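Francisella virulence factor (Francisella novicida, PDB 5EVF) is of unknown molecular function but is regarded as a virulence factor, a small protein with one long helix packed on a beta sheet. Local coordinates at residues E53-F56 / Q57-C60. Numbering follows the deposited sequence.
Sequences EKDF and QKLC
D55 is the N-cap of helix 56-73, and its carboxylate reaches forward to accept from the backbone N of K58. The K58 N to D55 OD1 bond measures 3.2 Å; the donor comes from above the carboxylate plane, 62° out of it. With chi1 at -172°, CG of D55 stands opposite its own N, which swings the carboxylate over the start of the helix. The single K58 N-H is shared: its straighter bond goes to D55 OD1 and a weak one to D55 O, which also takes a weak bond from L59 N at 3.5 Å. The first strong i to i+4 bond runs from C60 N to F56 O, 3.0 Å long and nearly straight at 168°. E53 curls forward, its chain bent at chi2, and its OE2 accepts from D55 N at 2.9 Å through the anti lone pair, thus occupying the amide of the N-cap; its OE1 has a weak hydrogen bond from the amino terminus of G1, a tag residue. The K58 side chain crosses that of D55 at about a right angle, K58 CD lying 3.3 Å from D55 OD2. K58 NZ stays 4.7 Å from E53 OE1, too far for a salt bridge, though the two acids may favour its positive charge. On the inner side the contact is apolar. E53 CG and L59 CG meet at 3.7 Å as the two chains slide past one another in opposite directions, while L59 CD1 lies beside the F56 ring, 3.8 Å from F56 CD2. The turn joins the loop after strand 42-49 to the helix: F56 and L59 pack on V96 of strand 95-103, F56 also touches V50, Y85 and I90, and the disulfide from C60 to C83 ties the helix to strand 78-84.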
loop_
_atom_site.group_PDB
_atom_site.type_symbol
_atom_site.label_atom_id
_atom_site.label_comp_id
_atom_site.label_asym_id
_atom_site.label_seq_id
_atom_site.Cartn_x
_atom_site.Cartn_y
_atom_site.Cartn_z
ATOM N N GLU A 53 -9.890 9.526 13.553
ATOM C CA GLU A 53 -8.478 9.849 13.442
ATOM C C GLU A 53 -8.314 11.225 12.815
ATOM O O GLU A 53 -8.938 11.534 11.796
ATOM C CB GLU A 53 -7.751 8.787 12.616
ATOM C CG GLU A 53 -6.271 9.047 12.477
ATOM C CD GLU A 53 -5.564 9.008 13.812
ATOM O OE1 GLU A 53 -5.491 7.911 14.393
ATOM O OE2 GLU A 53 -5.094 10.072 14.261
ATOM N N LYS A 54 -7.493 12.060 13.443
ATOM C CA LYS A 54 -7.157 13.364 12.903
ATOM C C LYS A 54 -5.745 13.416 12.348
ATOM O O LYS A 54 -5.412 14.365 11.630
ATOM C CB LYS A 54 -7.320 14.450 13.978
ATOM C CG LYS A 54 -8.617 14.380 14.778
ATOM C CD LYS A 54 -8.455 15.098 16.119
ATOM C CE LYS A 54 -9.215 14.406 17.244
ATOM N NZ LYS A 54 -10.640 14.839 17.331
ATOM N N ASP A 55 -4.915 12.422 12.652
ATOM C CA ASP A 55 -3.530 12.372 12.200
ATOM C C ASP A 55 -3.492 11.498 10.953
ATOM O O ASP A 55 -3.402 10.271 11.043
ATOM C CB ASP A 55 -2.626 11.822 13.297
ATOM C CG ASP A 55 -1.154 11.937 12.962
ATOM O OD1 ASP A 55 -0.795 11.975 11.765
ATOM O OD2 ASP A 55 -0.346 11.987 13.910
ATOM N N PHE A 56 -3.550 12.128 9.786
ATOM C CA PHE A 56 -3.622 11.350 8.556
ATOM C C PHE A 56 -2.265 10.805 8.132
ATOM O O PHE A 56 -2.209 9.862 7.329
ATOM C CB PHE A 56 -4.276 12.198 7.461
ATOM C CG PHE A 56 -5.771 12.337 7.631
ATOM C CD1 PHE A 56 -6.314 13.299 8.477
ATOM C CD2 PHE A 56 -6.626 11.472 6.974
ATOM C CE1 PHE A 56 -7.690 13.396 8.643
ATOM C CE2 PHE A 56 -7.989 11.564 7.128
ATOM C CZ PHE A 56 -8.529 12.523 7.956
ATOM N N GLN A 57 -1.167 11.340 8.673
ATOM C CA GLN A 57 0.117 10.680 8.476
ATOM C C GLN A 57 0.107 9.289 9.094
ATOM O O GLN A 57 0.677 8.346 8.531
ATOM C CB GLN A 57 1.253 11.516 9.064
ATOM C CG GLN A 57 2.620 11.202 8.447
ATOM C CD GLN A 57 3.087 12.285 7.472
ATOM O OE1 GLN A 57 2.651 13.435 7.551
ATOM N NE2 GLN A 57 3.968 11.918 6.548
ATOM N N LYS A 58 -0.550 9.139 10.247
ATOM C CA LYS A 58 -0.640 7.832 10.889
ATOM C C LYS A 58 -1.459 6.863 10.059
ATOM O O LYS A 58 -1.122 5.675 9.985
ATOM C CB LYS A 58 -1.250 7.956 12.284
ATOM C CG LYS A 58 -0.333 8.601 13.295
ATOM C CD LYS A 58 -1.034 8.796 14.629
ATOM C CE LYS A 58 -1.135 7.502 15.410
ATOM N NZ LYS A 58 -1.495 7.802 16.830
ATOM N N LEU A 59 -2.535 7.343 9.432
ATOM C CA LEU A 59 -3.329 6.473 8.567
ATOM C C LEU A 59 -2.541 6.060 7.335
ATOM O O LEU A 59 -2.602 4.908 6.909
ATOM C CB LEU A 59 -4.632 7.161 8.161
ATOM C CG LEU A 59 -5.660 7.316 9.288
ATOM C CD1 LEU A 59 -6.843 8.163 8.859
ATOM C CD2 LEU A 59 -6.130 5.934 9.761
ATOM N N CYS A 60 -1.811 6.994 6.730
ATOM C CA CYS A 60 -0.941 6.622 5.620
ATOM C C CYS A 60 0.096 5.599 6.073
ATOM O O CYS A 60 0.329 4.586 5.403
ATOM C CB CYS A 60 -0.282 7.885 5.062
ATOM S SG CYS A 60 0.840 7.602 3.686
#